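Long-range contacts in putative methyltransferase (Porphyromonas gingivalis, PDB 3LL7), which probably transfers a methyl group from S-adenosylmethionine to a substrate that is not yet identified: residues A[389-394]-A[403-408]; A[66-71]-A[128-133]. All coordinates share one frame; numbering follows the deposited sequence. Where two conformers were deposited one is given.

Contact 1. Residues A[389-394]-A[403-408]; sequences KTLMGT and LLLLRK
Thr390 faces Leu406 and Met392 faces Leu404 in an antiparallel beta hairpin, part of the C-terminal THUMP-like domain. The axes of the two short strands approach to 4.5 Å, with 155° between their directions. Both of these pairs are hydrogen-bonded, each closed by two backbone bonds. Thr390 N gives to Leu406 O at 2.9 Å, and Met392 N gives to Leu404 O at 2.8 Å. Leu391 with Leu405 and Gly393 with Leu403 are the non-hydrogen-bonded pairs between and beyond them. There, a CA-H...O contact brings Leu391 CA to 3.2 Å from Leu404 O.

On the face of Leu391, its CD2 methyl meets Leu405 CD1 at 3.9 Å, the two side chains crossing at a slant. Gly393 offers backbone instead, and Leu403 CD2 rests 3.8 Å from Gly393 CA. On the opposite face Met392, a selenomethionine, touches Leu406 CD1 through its CB at 3.8 Å. With CG anti to the backbone N (chi1 169°), the chain carries SE off from strand 403-408 and leaves CB to make this touch. The Met392 side chain also touches Leu325 and Ser366 of other strands in the sheet.

Glu343, on the strand that flanks 403-408 on the other side, forms salt bridges with both Lys389 NZ and Arg407 NH2. These two side chains run alongside each other, with Lys389 CD 3.8 Å from Arg407 CB.

Contact 2. Residues A[66-71]-A[128-133]; sequences SLYIPS and AVAARH
Ser66 meets His133 where a loop of the N-terminal helical region lies against helix 125-138 of the Rossmann-like methyltransferase core. That helix is the crossover of a beta-alpha-beta unit, joining the parallel strands 117-122 and 144-149. The loop 66-71 runs between helices 59-62 and 72-77 and has no regular structure of its own.

Ser66 contributes its carbonyl. His133 NE2 donates a hydrogen bond to Ser66 O, and the oxygen lies at the edge of the ring, near its plane. The modelled separation of 2.4 Å between His133 NE2 and Ser66 O is very short, so its exact value is doubtful. The N-H...O angle is 150°. His133 reaches across because its CG is anti to the backbone N (chi1 175°), which carries the imidazole out from the helix toward the loop. At the other ring nitrogen, ND1 is hydrogen-bonded to Glu8 OE1 of helix 8-20. If the NE2 bond is real at a more usual length, the ring has a partner at each nitrogen, which would limit its rotation.

Tyr68 comes next. Tyr68 CB is 4.2 Å from His133 CD2, at a slant to the imidazole. The Tyr68 ring presents an edge to Ala130, with Tyr68 CD2 4.2 Å from Ala130 CB. The Tyr68 carbonyl is also used, as its O accepts a hydrogen bond from Asn134 ND2, one residue beyond His133 on the same helix.

Pro70 closes the contact, with its ring set against the methyl of Ala130. The backbones come close here, with Pro70 CA 5.5 Å from Ala130 CA. Ala130 CB touches three ring carbons of Pro70: CB at 3.5 Å, and CG and CD each at 3.7 Å.

Contacts 1 and 2 lie on opposite sides of the chain's centre, their own centres about 48 Å apart and their nearest atoms about 35 Å apart. They share no element. Both are largely buried, but contact 1 has a charged, more open end. Contact 1 joins two strands close in sequence within the C-terminal THUMP-like domain, and paired backbone bonds carry it, with leucines on both faces. Contact 2 joins distant parts of the chain, an N-terminal loop and a helix of the Rossmann-like core. It buries less surface and relies on one side-chain-to-backbone bond plus small apolar contacts around an alanine.

Contact 1. Residues A[389-394]-A[403-408]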
ATOM      1  N   LYS A 389     -22.733  16.652   0.350  1.00 13.23           N
ATOM      2  CA  LYS A 389     -23.001  16.349   1.755  1.00 12.89           C
ATOM      3  C   LYS A 389     -22.760  14.874   2.052  1.00 11.28           C
ATOM      4  O   LYS A 389     -22.805  14.030   1.150  1.00 11.37           O
ATOM      5  CB  LYS A 389     -24.462  16.676   2.108  1.00 13.44           C
ATOM      6  CG  LYS A 389     -24.953  18.093   1.756  1.00 16.37           C
ATOM      7  CD  LYS A 389     -24.216  19.174   2.499  1.00 18.56           C
ATOM      8  CE  LYS A 389     -24.785  20.586   2.194  1.00 22.05           C
ATOM      9  NZ  LYS A 389     -26.080  20.866   2.877  1.00 21.67           N
ATOM     10  N   THR A 390     -22.567  14.559   3.324  1.00 11.20           N
ATOM     11  CA  THR A 390     -22.407  13.186   3.786  1.00 10.83           C
ATOM     12  C   THR A 390     -23.360  12.926   4.944  1.00 11.54           C
ATOM     13  O   THR A 390     -23.468  13.753   5.855  1.00 11.67           O
ATOM     14  CB  THR A 390     -20.973  12.940   4.255  1.00 11.66           C
ATOM     15  OG1 THR A 390     -20.097  13.081   3.136  1.00 11.28           O
ATOM     16  CG2 THR A 390     -20.785  11.527   4.864  1.00 11.28           C
ATOM     17  N   LEU A 391     -24.039  11.765   4.907  1.00  9.48           N
ATOM     18  CA  LEU A 391     -24.791  11.281   6.070  1.00 10.08           C
ATOM     19  C   LEU A 391     -23.917  10.234   6.733  1.00  9.51           C
ATOM     20  O   LEU A 391     -23.449   9.310   6.058  1.00  8.88           O
ATOM     21  CB  LEU A 391     -26.131  10.690   5.642  1.00 10.29           C
ATOM     22  CG  LEU A 391     -27.294  11.656   5.436  1.00 15.45           C
ATOM     23  CD1 LEU A 391     -28.450  10.946   4.656  1.00 19.13           C
ATOM     24  CD2 LEU A 391     -27.745  12.159   6.840  1.00 15.11           C
HETATM   25  N   MSE A 392     -23.667  10.402   8.030  1.00  8.35           N
HETATM   26  CA  MSE A 392     -22.736   9.545   8.774  1.00  8.46           C
HETATM   27  C   MSE A 392     -23.479   8.832   9.901  1.00  7.62           C
HETATM   28  O   MSE A 392     -24.029   9.465  10.816  1.00  9.13           O
HETATM   29  CB  MSE A 392     -21.570  10.391   9.362  1.00  7.37           C
HETATM   30  CG  MSE A 392     -20.695   9.619  10.384  1.00  7.98           C
HETATM   31 SE   MSE A 392     -19.489   8.393   9.512  0.75  9.42          SE
HETATM   32  CE  MSE A 392     -18.327   9.647   8.642  1.00 10.40           C
ATOM     33  N   GLY A 393     -23.495   7.513   9.879  1.00  9.09           N
ATOM     34  CA  GLY A 393     -24.122   6.784  11.005  1.00  8.94           C
ATOM     35  C   GLY A 393     -23.034   6.470  12.021  1.00  9.67           C
ATOM     36  O   GLY A 393     -21.994   5.962  11.651  1.00 11.28           O
ATOM     37  N   THR A 394     -23.289   6.751  13.292  1.00  9.19           N
ATOM     38  CA  THR A 394     -22.286   6.536  14.328  1.00  8.69           C
ATOM     39  C   THR A 394     -22.965   6.422  15.685  1.00  8.55           C
ATOM     40  O   THR A 394     -24.206   6.452  15.756  1.00  8.67           O
ATOM     41  CB  THR A 394     -21.187   7.642  14.270  1.00  8.20           C
ATOM     42  OG1 THR A 394     -20.054   7.275  15.094  1.00  9.51           O
ATOM     43  CG2 THR A 394     -21.732   8.996  14.688  1.00 10.54           C
ATOM     44  N   LEU A 403     -27.477   9.826  13.358  1.00  9.22           N
ATOM     45  CA  LEU A 403     -27.045  10.167  12.000  1.00  9.65           C
ATOM     46  C   LEU A 403     -26.579  11.604  12.007  1.00 10.22           C
ATOM     47  O   LEU A 403     -27.250  12.503  12.580  1.00 10.93           O
ATOM     48  CB  LEU A 403     -28.224  10.019  10.984  1.00 10.17           C
ATOM     49  CG  LEU A 403     -28.596   8.535  10.737  1.00 11.53           C
ATOM     50  CD1 LEU A 403     -29.956   8.415  10.039  1.00 12.63           C
ATOM     51  CD2 LEU A 403     -27.549   7.916   9.852  1.00 12.93           C
ATOM     52  N   LEU A 404     -25.414  11.827  11.404  1.00  9.41           N
ATOM     53  CA  LEU A 404     -24.912  13.205  11.239  1.00  9.37           C
ATOM     54  C   LEU A 404     -25.018  13.603   9.790  1.00  9.52           C
ATOM     55  O   LEU A 404     -24.601  12.852   8.895  1.00 10.36           O
ATOM     56  CB  LEU A 404     -23.438  13.311  11.676  1.00  8.48           C
ATOM     57  CG  LEU A 404     -23.017  12.639  13.004  1.00 11.48           C
ATOM     58  CD1 LEU A 404     -21.487  12.846  13.203  1.00 12.85           C
ATOM     59  CD2 LEU A 404     -23.817  13.273  14.168  1.00  9.91           C
ATOM     60  N   LEU A 405     -25.557  14.800   9.571  1.00  8.13           N
ATOM     61  CA  LEU A 405     -25.523  15.452   8.253  1.00  7.85           C
ATOM     62  C   LEU A 405     -24.337  16.403   8.250  1.00  7.25           C
ATOM     63  O   LEU A 405     -24.255  17.293   9.091  1.00  7.80           O
ATOM     64  CB  LEU A 405     -26.835  16.211   7.968  1.00  7.84           C
ATOM     65  CG  LEU A 405     -26.832  16.844   6.557  1.00  9.20           C
ATOM     66  CD1 LEU A 405     -26.813  15.690   5.514  1.00 10.61           C
ATOM     67  CD2 LEU A 405     -28.079  17.718   6.365  1.00 11.36           C
ATOM     68  N   LEU A 406     -23.400  16.147   7.327  1.00  7.59           N
ATOM     69  CA  LEU A 406     -22.080  16.803   7.298  1.00  8.32           C
ATOM     70  C   LEU A 406     -21.851  17.450   5.942  1.00  7.95           C
ATOM     71  O   LEU A 406     -22.296  16.919   4.936  1.00  9.15           O
ATOM     72  CB  LEU A 406     -20.975  15.734   7.515  1.00  6.73           C
ATOM     73  CG  LEU A 406     -21.110  14.886   8.796  1.00  8.56           C
ATOM     74  CD1 LEU A 406     -20.023  13.820   8.820  1.00  7.58           C
ATOM     75  CD2 LEU A 406     -21.033  15.802  10.019  1.00  9.13           C
ATOM     76  N   ARG A 407     -21.151  18.579   5.906  1.00  9.26           N
ATOM     77  CA  ARG A 407     -20.562  19.079   4.663  1.00  9.28           C
ATOM     78  C   ARG A 407     -19.037  19.146   4.821  1.00  9.87           C
ATOM     79  O   ARG A 407     -18.553  19.241   5.926  1.00  8.56           O
ATOM     80  CB  ARG A 407     -21.144  20.445   4.265  1.00 10.38           C
ATOM     81  CG  ARG A 407     -20.736  21.599   5.120  1.00 12.25           C
ATOM     82  CD  ARG A 407     -21.129  22.931   4.441  1.00 13.39           C
ATOM     83  NE  ARG A 407     -20.605  24.034   5.230  1.00 17.78           N
ATOM     84  CZ  ARG A 407     -21.217  24.557   6.290  1.00 20.13           C
ATOM     85  NH1 ARG A 407     -20.649  25.564   6.963  1.00 18.17           N
ATOM     86  NH2 ARG A 407     -22.398  24.078   6.684  1.00 20.02           N
ATOM     87  N   LYS A 408     -18.283  19.090   3.725  1.00 12.06           N
ATOM     88  CA  LYS A 408     -16.816  19.250   3.791  1.00 14.45           C
ATOM     89  C   LYS A 408     -16.399  20.572   4.426  1.00 16.01           C
ATOM     90  O   LYS A 408     -17.037  21.592   4.210  1.00 15.63           O
ATOM     91  CB  LYS A 408     -16.188  19.191   2.405  1.00 15.83           C
ATOM     92  CG  LYS A 408     -16.497  17.911   1.660  1.00 19.96           C
ATOM     93  CD  LYS A 408     -16.263  18.181   0.171  1.00 25.78           C
ATOM     94  CE  LYS A 408     -16.560  16.945  -0.664  1.00 29.34           C
ATOM     95  NZ  LYS A 408     -16.456  17.348  -2.092  1.00 31.26           N
TER

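Contact 2. Residues A[66-71]-A[128-133]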
ATOM      1  N   SER A  66      10.115  -1.347 -25.716  0.50 17.80           N
ATOM      2  CA  SER A  66      10.925  -2.518 -25.517  0.50 16.57           C
ATOM      3  C   SER A  66      10.672  -3.195 -24.183  0.50 15.33           C
ATOM      4  O   SER A  66      11.257  -4.245 -23.933  0.50 15.03           O
ATOM      5  CB  SER A  66      12.415  -2.173 -25.634  0.50 16.50           C
ATOM      6  OG  SER A  66      13.019  -2.889 -26.698  0.50 17.17           O
ATOM      7  N   LEU A  67       9.837  -2.605 -23.326  1.00 14.49           N
ATOM      8  CA  LEU A  67       9.492  -3.274 -22.053  1.00 13.25           C
ATOM      9  C   LEU A  67       8.660  -4.488 -22.370  1.00 12.19           C
ATOM     10  O   LEU A  67       7.765  -4.428 -23.234  1.00 11.46           O
ATOM     11  CB  LEU A  67       8.725  -2.384 -21.049  1.00 13.39           C
ATOM     12  CG  LEU A  67       9.487  -1.312 -20.270  1.00 15.17           C
ATOM     13  CD1 LEU A  67       8.575  -0.739 -19.225  1.00 16.20           C
ATOM     14  CD2 LEU A  67      10.792  -1.810 -19.618  1.00 15.49           C
ATOM     15  N   TYR A  68       8.986  -5.591 -21.694  1.00 10.49           N
ATOM     16  CA  TYR A  68       8.316  -6.850 -21.895  1.00 10.35           C
ATOM     17  C   TYR A  68       7.733  -7.321 -20.558  1.00 10.97           C
ATOM     18  O   TYR A  68       8.473  -7.480 -19.589  1.00 11.02           O
ATOM     19  CB  TYR A  68       9.299  -7.891 -22.421  1.00 10.14           C
ATOM     20  CG  TYR A  68       8.648  -9.212 -22.706  1.00  9.80           C
ATOM     21  CD1 TYR A  68       7.848  -9.387 -23.835  1.00  7.24           C
ATOM     22  CD2 TYR A  68       8.815 -10.288 -21.845  1.00  9.04           C
ATOM     23  CE1 TYR A  68       7.230 -10.605 -24.101  1.00  7.34           C
ATOM     24  CE2 TYR A  68       8.201 -11.534 -22.107  1.00 11.42           C
ATOM     25  CZ  TYR A  68       7.393 -11.673 -23.229  1.00  9.33           C
ATOM     26  OH  TYR A  68       6.770 -12.867 -23.521  1.00 10.17           O
ATOM     27  N   ILE A  69       6.423  -7.562 -20.530  1.00 11.63           N
ATOM     28  CA  ILE A  69       5.735  -8.036 -19.307  1.00 12.42           C
ATOM     29  C   ILE A  69       5.694  -9.555 -19.242  1.00 14.03           C
ATOM     30  O   ILE A  69       5.090 -10.183 -20.103  1.00 13.93           O
ATOM     31  CB  ILE A  69       4.313  -7.458 -19.214  1.00 12.19           C
ATOM     32  CG1 ILE A  69       4.376  -5.935 -19.328  1.00 11.75           C
ATOM     33  CG2 ILE A  69       3.604  -7.904 -17.914  1.00 11.08           C
ATOM     34  CD1 ILE A  69       5.279  -5.255 -18.285  1.00 15.36           C
ATOM     35  N   PRO A  70       6.333 -10.154 -18.206  1.00 15.28           N
ATOM     36  CA  PRO A  70       6.526 -11.604 -18.273  1.00 16.71           C
ATOM     37  C   PRO A  70       5.204 -12.357 -18.229  1.00 18.03           C
ATOM     38  O   PRO A  70       5.069 -13.369 -18.906  1.00 18.96           O
ATOM     39  CB  PRO A  70       7.399 -11.922 -17.053  1.00 16.17           C
ATOM     40  CG  PRO A  70       7.222 -10.769 -16.112  1.00 16.24           C
ATOM     41  CD  PRO A  70       6.897  -9.559 -16.981  1.00 14.77           C
ATOM     42  N   SER A  71       4.244 -11.845 -17.464  1.00 20.37           N
ATOM     43  CA  SER A  71       2.918 -12.452 -17.340  1.00 22.33           C
ATOM     44  C   SER A  71       1.873 -11.472 -16.786  1.00 23.34           C
ATOM     45  O   SER A  71       2.210 -10.480 -16.124  1.00 23.34           O
ATOM     46  CB  SER A  71       2.973 -13.723 -16.464  1.00 22.27           C
ATOM     47  OG  SER A  71       3.384 -13.434 -15.133  1.00 23.57           O
ATOM     48  N   ALA A 128      12.384 -13.682 -14.057  1.00  6.37           N
ATOM     49  CA  ALA A 128      13.754 -13.182 -14.049  1.00  5.33           C
ATOM     50  C   ALA A 128      14.246 -12.776 -15.453  1.00  5.44           C
ATOM     51  O   ALA A 128      14.945 -11.773 -15.608  1.00  4.62           O
ATOM     52  CB  ALA A 128      14.700 -14.257 -13.426  1.00  5.21           C
ATOM     53  N   VAL A 129      13.897 -13.567 -16.472  1.00  5.32           N
ATOM     54  CA  VAL A 129      14.285 -13.278 -17.853  1.00  6.16           C
ATOM     55  C   VAL A 129      13.745 -11.890 -18.247  1.00  5.72           C
ATOM     56  O   VAL A 129      14.473 -11.091 -18.848  1.00  6.24           O
ATOM     57  CB  VAL A 129      13.792 -14.362 -18.861  1.00  7.25           C
ATOM     58  CG1 VAL A 129      14.055 -13.906 -20.308  1.00  9.30           C
ATOM     59  CG2 VAL A 129      14.589 -15.703 -18.627  1.00  6.49           C
ATOM     60  N   ALA A 130      12.500 -11.616 -17.875  1.00  5.34           N
ATOM     61  CA  ALA A 130      11.893 -10.332 -18.250  1.00  5.87           C
ATOM     62  C   ALA A 130      12.612  -9.168 -17.527  1.00  5.86           C
ATOM     63  O   ALA A 130      12.873  -8.101 -18.117  1.00  6.84           O
ATOM     64  CB  ALA A 130      10.407 -10.338 -17.930  1.00  4.92           C
ATOM     65  N   ALA A 131      12.923  -9.385 -16.251  1.00  6.73           N
ATOM     66  CA  ALA A 131      13.589  -8.380 -15.432  1.00  7.67           C
ATOM     67  C   ALA A 131      14.981  -8.101 -15.935  1.00  8.78           C
ATOM     68  O   ALA A 131      15.446  -6.964 -15.945  1.00  8.47           O
ATOM     69  CB  ALA A 131      13.610  -8.804 -13.960  1.00  6.93           C
ATOM     70  N   ARG A 132      15.650  -9.158 -16.382  1.00  9.22           N
ATOM     71  CA  ARG A 132      16.961  -9.047 -16.952  1.00  9.93           C
ATOM     72  C   ARG A 132      16.911  -8.134 -18.196  1.00 10.57           C
ATOM     73  O   ARG A 132      17.849  -7.387 -18.457  1.00 11.33           O
ATOM     74  CB  ARG A 132      17.504 -10.469 -17.258  1.00  9.74           C
ATOM     75  CG  ARG A 132      18.993 -10.576 -17.409  1.00 10.78           C
ATOM     76  CD  ARG A 132      19.470 -12.031 -17.427  1.00  6.85           C
ATOM     77  NE  ARG A 132      19.525 -12.574 -16.073  1.00  6.67           N
ATOM     78  CZ  ARG A 132      18.738 -13.561 -15.650  1.00  5.31           C
ATOM     79  NH1 ARG A 132      17.877 -14.150 -16.491  1.00  3.27           N
ATOM     80  NH2 ARG A 132      18.825 -13.972 -14.399  1.00  5.65           N
ATOM     81  N   HIS A 133      15.808  -8.177 -18.944  1.00 10.46           N
ATOM     82  CA  HIS A 133      15.585  -7.272 -20.087  1.00  9.70           C
ATOM     83  C   HIS A 133      15.118  -5.849 -19.676  1.00  9.65           C
ATOM     84  O   HIS A 133      15.639  -4.841 -20.180  1.00  9.86           O
ATOM     85  CB  HIS A 133      14.548  -7.906 -21.030  1.00 10.74           C
ATOM     86  CG  HIS A 133      14.144  -7.027 -22.173  1.00  9.22           C
ATOM     87  ND1 HIS A 133      14.830  -6.991 -23.370  1.00 11.03           N
ATOM     88  CD2 HIS A 133      13.109  -6.166 -22.308  1.00  9.29           C
ATOM     89  CE1 HIS A 133      14.237  -6.136 -24.189  1.00  7.43           C
ATOM     90  NE2 HIS A 133      13.195  -5.622 -23.565  1.00  6.62           N
TER